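Uncharacterized protein (Trypanosoma congolense, PDB 4E40) acts as a cell-surface receptor for haptoglobin-hemoglobin, probably serving nutrient uptake, and is seen here as a helical portion of a longer membrane-associated protein. Local coordinates at residues L36-I41 / K207-V212; N113-L118 / Q214-L219; V170-L175 / S197-L202. One frame throughout, in Å; residues are numbered along the deposited sequence. Where two conformers were deposited one is given.

Interaction 1: residues L36-I41 / K207-V212; sequences LRPAVI and KDVKSV
Val209 sets its two methyls on neighbouring residues of helix 28-73. CG2 reaches Ala39 CB at 3.9 Å, while CG1 lies 4.1 Å from Pro38 CB. With chi1 at 173°, CG1 lies anti to the backbone N and is aimed at Pro38, leaving CG2, beside the N, for Ala39. One turn later Val212 brings both methyls to the same alanine, CG1 and CG2 each 4.1 Å from Ala39 CB. The buried methyl of Ala39 thus meets two branched side chains, and no hydrogen bond crosses the contact. The small alanine probably helps the backbones approach: Ala39 CA and Val209 CA are 5.6 Å apart, and the axes of the segments come to 8.9 Å at an angle of 36°, running in roughly the same direction. Pro38 interrupts the backbone bonding of its helix, which is kinked here. Val212 also leans on Leu118 and Thr119 of helix 82-147, and Leu36 on Ala122, which places a third helix against the pair. Val212 lies beside Arg42, a residue that contacts heme b in another structure of this protein. Small and branched aliphatic residues packed in this way are characteristic of the core of an elongated three-helix bundle.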
ATOM      1  N   LEU A  36       4.664   2.910   6.633  1.00 19.99           N
ATOM      2  CA  LEU A  36       4.943   1.851   5.624  1.00 20.91           C
ATOM      3  C   LEU A  36       4.387   0.502   6.039  1.00 24.85           C
ATOM      4  O   LEU A  36       4.002  -0.337   5.179  1.00 23.57           O
ATOM      5  CB  LEU A  36       6.443   1.744   5.343  1.00 20.17           C
ATOM      6  CG  LEU A  36       6.871   0.680   4.321  1.00 19.76           C
ATOM      7  CD1 LEU A  36       6.348   1.083   2.939  1.00 19.42           C
ATOM      8  CD2 LEU A  36       8.366   0.590   4.366  1.00 20.52           C
ATOM      9  N   ARG A  37       4.270   0.298   7.340  1.00 23.16           N
ATOM     10  CA  ARG A  37       3.993  -1.040   7.907  1.00 25.86           C
ATOM     11  C   ARG A  37       2.821  -1.780   7.262  1.00 27.98           C
ATOM     12  O   ARG A  37       3.025  -2.953   6.877  1.00 28.93           O
ATOM     13  CB  ARG A  37       3.871  -0.950   9.427  1.00 27.45           C
ATOM     14  CG  ARG A  37       3.705  -2.296  10.136  1.00 31.18           C
ATOM     15  CD  ARG A  37       4.855  -3.231   9.858  1.00 36.04           C
ATOM     16  NE  ARG A  37       4.660  -4.471  10.618  1.00 43.55           N
ATOM     17  CZ  ARG A  37       5.205  -5.646  10.298  1.00 49.79           C
ATOM     18  NH1 ARG A  37       5.997  -5.744   9.226  1.00 48.37           N
ATOM     19  NH2 ARG A  37       4.937  -6.733  11.040  1.00 47.13           N
ATOM     20  N   PRO A  38       1.644  -1.130   7.087  1.00 26.13           N
ATOM     21  CA  PRO A  38       0.530  -1.915   6.508  1.00 26.76           C
ATOM     22  C   PRO A  38       0.736  -2.372   5.092  1.00 27.56           C
ATOM     23  O   PRO A  38       0.187  -3.439   4.741  1.00 24.27           O
ATOM     24  CB  PRO A  38      -0.678  -0.954   6.531  1.00 26.32           C
ATOM     25  CG  PRO A  38      -0.356  -0.005   7.663  1.00 28.91           C
ATOM     26  CD  PRO A  38       1.145   0.169   7.588  1.00 26.10           C
ATOM     27  N   ALA A  39       1.445  -1.587   4.279  1.00 26.07           N
ATOM     28  CA  ALA A  39       1.716  -1.982   2.892  1.00 25.68           C
ATOM     29  C   ALA A  39       2.664  -3.151   2.908  1.00 25.39           C
ATOM     30  O   ALA A  39       2.481  -4.056   2.065  1.00 24.61           O
ATOM     31  CB  ALA A  39       2.244  -0.806   2.030  1.00 25.86           C
ATOM     32  N   VAL A  40       3.617  -3.213   3.834  1.00 24.62           N
ATOM     33  CA  VAL A  40       4.591  -4.349   3.861  1.00 26.63           C
ATOM     34  C   VAL A  40       3.881  -5.667   4.248  1.00 28.75           C
ATOM     35  O   VAL A  40       4.019  -6.723   3.578  1.00 27.38           O
ATOM     36  CB  VAL A  40       5.782  -4.031   4.765  1.00 31.20           C
ATOM     37  CG1 VAL A  40       6.562  -5.288   5.060  1.00 32.44           C
ATOM     38  CG2 VAL A  40       6.641  -2.955   4.070  1.00 30.34           C
ATOM     39  N   ILE A  41       3.048  -5.589   5.278  1.00 27.75           N
ATOM     40  CA  ILE A  41       2.111  -6.683   5.615  1.00 30.19           C
ATOM     41  C   ILE A  41       1.205  -7.105   4.434  1.00 30.34           C
ATOM     42  O   ILE A  41       1.176  -8.307   4.081  1.00 31.45           O
ATOM     43  CB  ILE A  41       1.320  -6.346   6.916  1.00 32.44           C
ATOM     44  CG1 ILE A  41       2.257  -6.128   8.098  1.00 33.94           C
ATOM     45  CG2 ILE A  41       0.430  -7.522   7.307  1.00 32.49           C
ATOM     46  CD1 ILE A  41       3.343  -7.169   8.225  1.00 40.88           C
ATOM     47  N   LYS A 207       0.002   8.534   0.813  1.00 22.50           N
ATOM     48  CA  LYS A 207      -0.873   8.306  -0.357  1.00 23.64           C
ATOM     49  C   LYS A 207      -0.720   6.890  -0.885  1.00 23.74           C
ATOM     50  O   LYS A 207      -1.732   6.215  -1.206  1.00 23.84           O
ATOM     51  CB  LYS A 207      -0.557   9.291  -1.447  1.00 26.87           C
ATOM     52  CG  LYS A 207      -1.163  10.655  -1.157  1.00 35.84           C
ATOM     53  CD  LYS A 207      -0.676  11.628  -2.229  1.00 38.98           C
ATOM     54  CE  LYS A 207      -1.560  12.864  -2.326  1.00 49.73           C
ATOM     55  NZ  LYS A 207      -1.441  13.726  -1.121  1.00 50.11           N
ATOM     56  N   ASP A 208       0.521   6.434  -0.966  1.00 21.53           N
ATOM     57  CA  ASP A 208       0.803   5.100  -1.554  1.00 21.72           C
ATOM     58  C   ASP A 208       0.220   3.993  -0.697  1.00 21.12           C
ATOM     59  O   ASP A 208      -0.308   3.008  -1.253  1.00 20.14           O
ATOM     60  CB  ASP A 208       2.305   4.867  -1.758  1.00 24.16           C
ATOM     61  CG  ASP A 208       2.861   5.634  -2.975  1.00 28.98           C
ATOM     62  OD1 ASP A 208       2.089   6.178  -3.794  1.00 31.40           O
ATOM     63  OD2 ASP A 208       4.095   5.742  -3.102  1.00 29.54           O
ATOM     64  N   VAL A 209       0.298   4.132   0.623  1.00 20.13           N
ATOM     65  CA  VAL A 209      -0.181   3.090   1.513  1.00 20.20           C
ATOM     66  C   VAL A 209      -1.710   3.112   1.475  1.00 20.97           C
ATOM     67  O   VAL A 209      -2.317   2.038   1.470  1.00 19.95           O
ATOM     68  CB  VAL A 209       0.437   3.167   2.931  1.00 21.42           C
ATOM     69  CG1 VAL A 209      -0.237   2.165   3.840  1.00 21.05           C
ATOM     70  CG2 VAL A 209       1.966   2.980   2.872  1.00 21.91           C
ATOM     71  N   LYS A 210      -2.317   4.302   1.389  1.00 21.18           N
ATOM     72  CA  LYS A 210      -3.796   4.380   1.266  1.00 22.93           C
ATOM     73  C   LYS A 210      -4.215   3.667  -0.020  1.00 23.38           C
ATOM     74  O   LYS A 210      -5.202   2.902  -0.009  1.00 23.50           O
ATOM     75  CB  LYS A 210      -4.304   5.802   1.259  1.00 24.39           C
ATOM     76  CG  LYS A 210      -4.269   6.400   2.655  1.00 24.54           C
ATOM     77  CD  LYS A 210      -4.622   7.861   2.621  1.00 27.15           C
ATOM     78  CE  LYS A 210      -4.652   8.386   4.041  1.00 29.22           C
ATOM     79  NZ  LYS A 210      -4.612   9.874   4.065  1.00 31.10           N
ATOM     80  N   SER A 211      -3.496   3.937  -1.109  0.50 22.51           N
ATOM     81  CA  SER A 211      -3.760   3.279  -2.403  0.50 22.54           C
ATOM     82  C   SER A 211      -3.623   1.763  -2.287  0.50 22.28           C
ATOM     83  O   SER A 211      -4.471   1.023  -2.816  0.50 23.56           O
ATOM     84  CB  SER A 211      -2.846   3.823  -3.510  0.50 22.30           C
ATOM     85  OG  SER A 211      -3.152   5.169  -3.858  0.50 21.96           O
ATOM     86  N   VAL A 212      -2.578   1.281  -1.610  1.00 21.09           N
ATOM     87  CA  VAL A 212      -2.399  -0.174  -1.399  1.00 20.55           C
ATOM     88  C   VAL A 212      -3.616  -0.798  -0.717  1.00 21.76           C
ATOM     89  O   VAL A 212      -4.100  -1.865  -1.141  1.00 22.27           O
ATOM     90  CB  VAL A 212      -1.107  -0.518  -0.599  1.00 20.57           C
ATOM     91  CG1 VAL A 212      -1.099  -1.961  -0.067  1.00 22.11           C
ATOM     92  CG2 VAL A 212       0.095  -0.286  -1.476  1.00 20.99           C
TER

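Interaction 2: residues N113-L118 / Q214-L219; sequences NEIIEL and QRAEEL. Unlike the reference sequence in segment 113-118: Ile116 (reference Thr).
Helix segments 113-118 and 214-219 run nearly antiparallel, 163° between their directions and 9.7 Å between axes, with Ile115 facing Arg215. The arginine's aliphatic stem does most of the work. Its CB meets Ile115 CG1 at 3.9 Å, its CG takes Leu118 CD1 at the same 3.9 Å with the leucine lying across it at about a right angle, and its CD is touched by Glu114 OE1 at 3.2 Å. Bends at chi2 and chi3 fold the chain back, so that the guanidinium turns away from helix 82-147 and meets Glu218 on its own helix. The grip is side-on and two-pronged: NE donates to Glu218 OE1 at 2.9 Å and NH1 to Glu218 OE2 at 2.8 Å, both carboxylate oxygens being met on the syn side and lying close to the guanidinium plane. This pairing fixes the rotation of the group. Glu114, whose carboxylate stands nearly perpendicular to the guanidinium, forms no bond with it; OE1 remains 4.2 Å from Arg215 NE, and its charge probably adds a diffuse attraction. Lys111 forms a salt bridge with Glu218 and a weak, long ion pair with Glu114, and may ease the repulsion between the two acids. Away from the charged groups, Ile115 CD1 packs over the backbone of Ala216 and lies 4.1 Å from Leu219 CD1. Helix 28-73 lies alongside, with Arg42 against Ala216, Asn43 against Ile115 and Ser49 against Leu219. The contact thus joins helices 82-147 and 192-246 beside Arg42, one of the residues that contact heme b in another structure of this protein, with Ile115, Ala216 and Leu219 facing polar residues of helix 28-73.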
ATOM      1  N   ASN A 113      -0.437  -6.826  -9.052  1.00 18.91           N
ATOM      2  CA  ASN A 113       0.673  -6.043  -9.666  1.00 18.20           C
ATOM      3  C   ASN A 113       0.677  -4.609  -9.220  1.00 20.29           C
ATOM      4  O   ASN A 113       1.793  -4.041  -8.961  1.00 21.71           O
ATOM      5  CB  ASN A 113       0.612  -6.189 -11.201  1.00 20.21           C
ATOM      6  CG  ASN A 113       1.080  -7.572 -11.666  1.00 22.08           C
ATOM      7  OD1 ASN A 113       1.881  -8.215 -11.000  1.00 27.67           O
ATOM      8  ND2 ASN A 113       0.582  -8.025 -12.776  1.00 22.21           N
ATOM      9  N   GLU A 114      -0.505  -4.007  -9.035  1.00 19.16           N
ATOM     10  CA  GLU A 114      -0.584  -2.634  -8.553  1.00 21.04           C
ATOM     11  C   GLU A 114      -0.021  -2.552  -7.141  1.00 19.92           C
ATOM     12  O   GLU A 114       0.726  -1.592  -6.833  1.00 20.76           O
ATOM     13  CB  GLU A 114      -2.005  -2.087  -8.586  1.00 21.41           C
ATOM     14  CG  GLU A 114      -2.365  -1.853 -10.072  1.00 26.46           C
ATOM     15  CD  GLU A 114      -3.822  -1.468 -10.352  1.00 34.76           C
ATOM     16  OE1 GLU A 114      -4.679  -1.613  -9.476  1.00 38.54           O
ATOM     17  OE2 GLU A 114      -4.118  -1.081 -11.519  1.00 40.03           O
ATOM     18  N   ILE A 115      -0.357  -3.517  -6.286  1.00 18.22           N
ATOM     19  CA  ILE A 115       0.167  -3.483  -4.903  1.00 18.70           C
ATOM     20  C   ILE A 115       1.693  -3.623  -4.881  1.00 19.54           C
ATOM     21  O   ILE A 115       2.382  -2.955  -4.063  1.00 18.58           O
ATOM     22  CB  ILE A 115      -0.498  -4.594  -4.061  1.00 19.23           C
ATOM     23  CG1 ILE A 115      -1.959  -4.156  -3.800  1.00 19.46           C
ATOM     24  CG2 ILE A 115       0.250  -4.853  -2.750  1.00 20.18           C
ATOM     25  CD1 ILE A 115      -2.841  -5.308  -3.279  1.00 21.51           C
ATOM     26  N   ILE A 116       2.210  -4.497  -5.731  1.00 18.75           N
ATOM     27  CA  ILE A 116       3.672  -4.717  -5.777  1.00 19.50           C
ATOM     28  C   ILE A 116       4.324  -3.397  -6.171  1.00 19.20           C
ATOM     29  O   ILE A 116       5.318  -2.970  -5.515  1.00 19.06           O
ATOM     30  CB  ILE A 116       4.041  -5.854  -6.766  1.00 18.44           C
ATOM     31  CG1 ILE A 116       3.634  -7.222  -6.163  1.00 21.19           C
ATOM     32  CG2 ILE A 116       5.542  -5.781  -7.145  1.00 19.46           C
ATOM     33  CD1 ILE A 116       3.658  -8.385  -7.188  1.00 24.96           C
ATOM     34  N   GLU A 117       3.817  -2.749  -7.235  1.00 19.37           N
ATOM     35  CA  GLU A 117       4.427  -1.469  -7.693  1.00 20.18           C
ATOM     36  C   GLU A 117       4.336  -0.361  -6.627  1.00 20.14           C
ATOM     37  O   GLU A 117       5.335   0.358  -6.327  1.00 19.60           O
ATOM     38  CB  GLU A 117       3.726  -1.008  -9.003  1.00 23.71           C
ATOM     39  CG  GLU A 117       4.177   0.396  -9.482  1.00 30.30           C
ATOM     40  CD  GLU A 117       3.125   1.079 -10.400  1.00 39.63           C
ATOM     41  OE1 GLU A 117       1.967   0.579 -10.559  1.00 41.78           O
ATOM     42  OE2 GLU A 117       3.443   2.146 -10.967  1.00 42.95           O
ATOM     43  N   LEU A 118       3.170  -0.256  -5.985  1.00 17.84           N
ATOM     44  CA  LEU A 118       2.921   0.827  -4.992  1.00 19.28           C
ATOM     45  C   LEU A 118       3.765   0.604  -3.784  1.00 17.63           C
ATOM     46  O   LEU A 118       4.289   1.583  -3.207  1.00 18.38           O
ATOM     47  CB  LEU A 118       1.442   0.777  -4.563  1.00 19.96           C
ATOM     48  CG  LEU A 118       0.525   1.338  -5.669  1.00 23.55           C
ATOM     49  CD1 LEU A 118      -0.878   0.919  -5.281  1.00 23.05           C
ATOM     50  CD2 LEU A 118       0.624   2.854  -5.651  1.00 26.03           C
ATOM     51  N   GLN A 214      -6.675   0.317  -0.671  1.00 23.38           N
ATOM     52  CA  GLN A 214      -7.822   0.398  -1.575  1.00 25.96           C
ATOM     53  C   GLN A 214      -7.700  -0.674  -2.656  1.00 24.31           C
ATOM     54  O   GLN A 214      -8.695  -1.397  -2.946  1.00 24.40           O
ATOM     55  CB  GLN A 214      -7.915   1.719  -2.289  1.00 30.61           C
ATOM     56  CG  GLN A 214      -8.358   2.913  -1.469  1.00 36.28           C
ATOM     57  CD  GLN A 214      -8.806   4.045  -2.381  1.00 45.68           C
ATOM     58  OE1 GLN A 214      -8.067   4.489  -3.269  1.00 50.13           O
ATOM     59  NE2 GLN A 214     -10.039   4.508  -2.182  1.00 54.14           N
ATOM     60  N   ARG A 215      -6.511  -0.804  -3.283  1.00 24.21           N
ATOM     61  CA  ARG A 215      -6.361  -1.940  -4.269  1.00 24.90           C
ATOM     62  C   ARG A 215      -6.585  -3.311  -3.596  1.00 23.29           C
ATOM     63  O   ARG A 215      -7.071  -4.275  -4.219  1.00 23.31           O
ATOM     64  CB  ARG A 215      -4.954  -1.938  -4.977  1.00 22.88           C
ATOM     65  CG  ARG A 215      -4.464  -0.621  -5.581  1.00 28.35           C
ATOM     66  CD  ARG A 215      -5.181   0.008  -6.757  1.00 34.17           C
ATOM     67  NE  ARG A 215      -6.492   0.583  -6.448  1.00 33.90           N
ATOM     68  CZ  ARG A 215      -6.753   1.810  -5.991  1.00 37.08           C
ATOM     69  NH1 ARG A 215      -8.021   2.165  -5.811  1.00 39.14           N
ATOM     70  NH2 ARG A 215      -5.783   2.692  -5.711  1.00 35.55           N
ATOM     71  N   ALA A 216      -6.194  -3.478  -2.342  1.00 21.40           N
ATOM     72  CA  ALA A 216      -6.321  -4.733  -1.645  1.00 22.51           C
ATOM     73  C   ALA A 216      -7.815  -5.046  -1.441  1.00 22.11           C
ATOM     74  O   ALA A 216      -8.177  -6.214  -1.484  1.00 23.72           O
ATOM     75  CB  ALA A 216      -5.587  -4.670  -0.323  1.00 25.41           C
ATOM     76  N   GLU A 217      -8.634  -4.010  -1.189  1.00 23.73           N
ATOM     77  CA  GLU A 217     -10.107  -4.220  -1.004  1.00 25.96           C
ATOM     78  C   GLU A 217     -10.664  -4.644  -2.367  1.00 25.51           C
ATOM     79  O   GLU A 217     -11.508  -5.583  -2.435  1.00 25.84           O
ATOM     80  CB  GLU A 217     -10.818  -2.929  -0.508  1.00 28.79           C
ATOM     81  CG  GLU A 217     -10.515  -2.599   0.958  1.00 34.93           C
ATOM     82  CD  GLU A 217     -11.267  -1.347   1.462  1.00 45.85           C
ATOM     83  OE1 GLU A 217     -11.427  -0.372   0.680  1.00 49.30           O
ATOM     84  OE2 GLU A 217     -11.666  -1.307   2.662  1.00 48.53           O
ATOM     85  N   GLU A 218     -10.227  -3.964  -3.417  1.00 25.20           N
ATOM     86  CA  GLU A 218     -10.659  -4.324  -4.799  1.00 25.52           C
ATOM     87  C   GLU A 218     -10.259  -5.739  -5.191  1.00 24.83           C
ATOM     88  O   GLU A 218     -11.045  -6.499  -5.841  1.00 21.92           O
ATOM     89  CB  GLU A 218     -10.164  -3.295  -5.812  1.00 27.13           C
ATOM     90  CG  GLU A 218     -10.762  -1.894  -5.652  1.00 28.50           C
ATOM     91  CD  GLU A 218      -9.878  -0.779  -6.175  1.00 31.73           C
ATOM     92  OE1 GLU A 218      -8.797  -1.074  -6.748  1.00 27.47           O
ATOM     93  OE2 GLU A 218     -10.237   0.405  -5.975  1.00 32.15           O
ATOM     94  N   LEU A 219      -9.064  -6.149  -4.789  1.00 22.73           N
ATOM     95  CA  LEU A 219      -8.608  -7.527  -4.993  1.00 22.23           C
ATOM     96  C   LEU A 219      -9.542  -8.549  -4.345  1.00 23.65           C
ATOM     97  O   LEU A 219      -9.961  -9.558  -4.963  1.00 22.48           O
ATOM     98  CB  LEU A 219      -7.162  -7.671  -4.480  1.00 21.92           C
ATOM     99  CG  LEU A 219      -6.419  -8.957  -4.841  1.00 23.34           C
ATOM    100  CD1 LEU A 219      -4.953  -8.636  -4.555  1.00 22.60           C
ATOM    101  CD2 LEU A 219      -6.858 -10.213  -4.087  1.00 23.96           C
TER

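Interaction 3: residues V170-L175 / S197-L202; sequences VTAKSL and SILTSL
The flat group touched in this contact is the backbone carbonyl of Ala172, with Leu199 CD2 lying 3.5 Å from Ala172 O; no ring or planar side chain takes part. The same methyl turns to Leu175, 4.0 Å from its CD2, so Leu199 bridges the first turn of helix 172-180. Its CB does not point at that helix; CG lies beside the backbone N and, with chi2 at 180°, CD1 continues the chain while CD2 branches off it toward helix 172-180. Leu175 is the deeper partner. Its CG stands anti to the backbone N (chi1 175°), and CD2 reaches Ile198 CG2 at 3.6 Å, the two side chains crossing at about a right angle. On the other flank the methyl of Ala172 rests 4.0 Å from Leu202 CB. The leading end of helix 172-180 is held by a capping box: Ser174 N donates to Thr171 OG1 at 2.9 Å, and Thr171 N returns a nearly straight bond to Ser174 OG at 3.0 Å. With two backbone N-H groups satisfied in this way, the box holds the first turn, on which Ala172 and Leu175 face helix 192-246. Gln24 of helix 12-26 adds a bond to Ser174 OG. Leu175 lies also against Leu21 and Leu25 of that helix and Val28 of helix 28-73; Ile198 touches Asn132 and Ser136 of helix 82-147, and Leu202 touches Leu35. The short helix 172-180 thereby packs onto the long bundle, touching helix 12-26, the start of helix 28-73 and the early turns of helix 192-246.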
ATOM      1  N   VAL A 170       5.127  12.079  15.101  1.00 20.15           N
ATOM      2  CA  VAL A 170       5.349  13.047  13.952  1.00 18.49           C
ATOM      3  C   VAL A 170       4.495  12.677  12.763  1.00 17.94           C
ATOM      4  O   VAL A 170       4.339  11.497  12.355  1.00 19.19           O
ATOM      5  CB  VAL A 170       6.806  13.081  13.521  1.00 19.10           C
ATOM      6  CG1 VAL A 170       6.996  13.998  12.275  1.00 20.37           C
ATOM      7  CG2 VAL A 170       7.616  13.600  14.637  1.00 19.27           C
ATOM      8  N   THR A 171       3.930  13.739  12.143  1.00 16.50           N
ATOM      9  CA  THR A 171       3.239  13.644  10.877  1.00 15.85           C
ATOM     10  C   THR A 171       3.787  14.722   9.949  1.00 15.80           C
ATOM     11  O   THR A 171       4.432  15.664  10.399  1.00 16.27           O
ATOM     12  CB  THR A 171       1.710  13.839  10.974  1.00 15.87           C
ATOM     13  OG1 THR A 171       1.428  15.140  11.467  1.00 16.05           O
ATOM     14  CG2 THR A 171       1.119  12.844  11.975  1.00 17.61           C
ATOM     15  N   ALA A 172       3.493  14.570   8.646  1.00 16.39           N
ATOM     16  CA  ALA A 172       3.883  15.682   7.749  1.00 15.53           C
ATOM     17  C   ALA A 172       3.219  16.988   8.211  1.00 15.57           C
ATOM     18  O   ALA A 172       3.843  18.047   8.122  1.00 16.35           O
ATOM     19  CB  ALA A 172       3.498  15.356   6.265  1.00 16.96           C
ATOM     20  N   LYS A 173       2.001  16.929   8.690  1.00 14.88           N
ATOM     21  CA  LYS A 173       1.320  18.108   9.180  1.00 14.60           C
ATOM     22  C   LYS A 173       2.011  18.712  10.377  1.00 15.31           C
ATOM     23  O   LYS A 173       2.241  19.943  10.412  1.00 15.61           O
ATOM     24  CB  LYS A 173      -0.125  17.706   9.529  1.00 16.67           C
ATOM     25  CG  LYS A 173      -0.933  18.881  10.057  1.00 18.36           C
ATOM     26  CD  LYS A 173      -2.362  18.407  10.416  1.00 19.08           C
ATOM     27  CE  LYS A 173      -3.208  19.589  10.907  1.00 22.18           C
ATOM     28  NZ  LYS A 173      -4.598  19.092  11.200  1.00 24.68           N
ATOM     29  N   SER A 174       2.382  17.882  11.362  1.00 15.05           N
ATOM     30  CA  SER A 174       3.012  18.490  12.521  1.00 14.21           C
ATOM     31  C   SER A 174       4.437  18.983  12.220  1.00 14.40           C
ATOM     32  O   SER A 174       4.854  20.014  12.750  1.00 15.54           O
ATOM     33  CB  SER A 174       3.028  17.507  13.747  1.00 15.96           C
ATOM     34  OG  SER A 174       3.977  16.448  13.485  1.00 16.70           O
ATOM     35  N   LEU A 175       5.152  18.325  11.301  1.00 14.49           N
ATOM     36  CA  LEU A 175       6.480  18.778  10.990  1.00 14.35           C
ATOM     37  C   LEU A 175       6.384  20.128  10.252  1.00 13.77           C
ATOM     38  O   LEU A 175       7.184  21.002  10.515  1.00 14.62           O
ATOM     39  CB  LEU A 175       7.194  17.709  10.165  1.00 15.54           C
ATOM     40  CG  LEU A 175       8.577  18.141   9.666  1.00 15.94           C
ATOM     41  CD1 LEU A 175       9.545  18.502  10.823  1.00 17.55           C
ATOM     42  CD2 LEU A 175       9.152  17.005   8.810  1.00 16.24           C
ATOM     43  N   SER A 197      11.889  17.916   0.998  1.00 21.48           N
ATOM     44  CA  SER A 197      11.865  16.522   0.519  1.00 21.95           C
ATOM     45  C   SER A 197      11.226  15.608   1.567  1.00 20.44           C
ATOM     46  O   SER A 197      10.577  14.631   1.243  1.00 19.94           O
ATOM     47  CB  SER A 197      13.284  16.052   0.169  1.00 26.34           C
ATOM     48  OG  SER A 197      13.934  15.680   1.367  1.00 35.83           O
ATOM     49  N   ILE A 198      11.381  15.921   2.857  1.00 18.83           N
ATOM     50  CA  ILE A 198      10.770  15.052   3.878  1.00 17.71           C
ATOM     51  C   ILE A 198       9.267  15.136   3.745  1.00 17.89           C
ATOM     52  O   ILE A 198       8.612  14.138   3.824  1.00 18.15           O
ATOM     53  CB  ILE A 198      11.146  15.477   5.331  1.00 18.12           C
ATOM     54  CG1 ILE A 198      12.655  15.316   5.541  1.00 18.33           C
ATOM     55  CG2 ILE A 198      10.346  14.630   6.341  1.00 18.56           C
ATOM     56  CD1 ILE A 198      13.150  16.131   6.762  1.00 19.89           C
ATOM     57  N   LEU A 199       8.723  16.362   3.611  1.00 17.35           N
ATOM     58  CA  LEU A 199       7.301  16.599   3.560  1.00 17.87           C
ATOM     59  C   LEU A 199       6.725  15.914   2.289  1.00 17.29           C
ATOM     60  O   LEU A 199       5.729  15.208   2.420  1.00 18.15           O
ATOM     61  CB  LEU A 199       6.992  18.106   3.540  1.00 18.00           C
ATOM     62  CG  LEU A 199       7.362  18.886   4.813  1.00 18.37           C
ATOM     63  CD1 LEU A 199       6.988  20.376   4.620  1.00 18.20           C
ATOM     64  CD2 LEU A 199       6.551  18.293   5.992  1.00 19.15           C
ATOM     65  N   THR A 200       7.408  16.079   1.155  1.00 18.94           N
ATOM     66  CA  THR A 200       6.954  15.396  -0.083  1.00 20.49           C
ATOM     67  C   THR A 200       7.028  13.884   0.049  1.00 18.28           C
ATOM     68  O   THR A 200       6.059  13.167  -0.339  1.00 19.75           O
ATOM     69  CB  THR A 200       7.652  15.949  -1.321  1.00 20.44           C
ATOM     70  OG1 THR A 200       9.059  15.907  -1.180  1.00 27.70           O
ATOM     71  CG2 THR A 200       7.314  17.337  -1.516  1.00 21.22           C
ATOM     72  N   SER A 201       8.114  13.382   0.608  1.00 18.63           N
ATOM     73  CA  SER A 201       8.261  11.903   0.764  1.00 17.72           C
ATOM     74  C   SER A 201       7.214  11.352   1.719  1.00 19.19           C
ATOM     75  O   SER A 201       6.573  10.321   1.405  1.00 19.28           O
ATOM     76  CB  SER A 201       9.639  11.523   1.270  1.00 19.45           C
ATOM     77  OG  SER A 201      10.637  11.826   0.287  1.00 24.08           O
ATOM     78  N   LEU A 202       6.965  12.016   2.856  1.00 17.57           N
ATOM     79  CA  LEU A 202       5.937  11.522   3.774  1.00 18.09           C
ATOM     80  C   LEU A 202       4.534  11.590   3.158  1.00 19.69           C
ATOM     81  O   LEU A 202       3.733  10.671   3.388  1.00 18.92           O
ATOM     82  CB  LEU A 202       5.900  12.350   5.064  1.00 18.12           C
ATOM     83  CG  LEU A 202       7.091  12.073   5.982  1.00 18.60           C
ATOM     84  CD1 LEU A 202       7.069  13.075   7.159  1.00 19.23           C
ATOM     85  CD2 LEU A 202       7.133  10.633   6.503  1.00 19.04           C
TER

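In the fold
From the N terminus, helix 28-73 supplies 36-41, helix 82-147 supplies 113-118, and the short helix 172-180 with the loop before it supplies 170-175; all three find partners at three places along helix 192-246. Interaction 3 closes first, at 197-202, and is nested inside the loops of both others. Interaction 1 closes next, at 207-212, and interaction 2 last, at 214-219; these two cross, since their segments alternate. They also touch, Val212 CG2 lying 3.5 Å from Leu118 CB, whereas interaction 3 sits about 16 Å from interaction 1, centre to centre. Helix 192-246 is thus the common spine joining the three-helix shaft to the short helix.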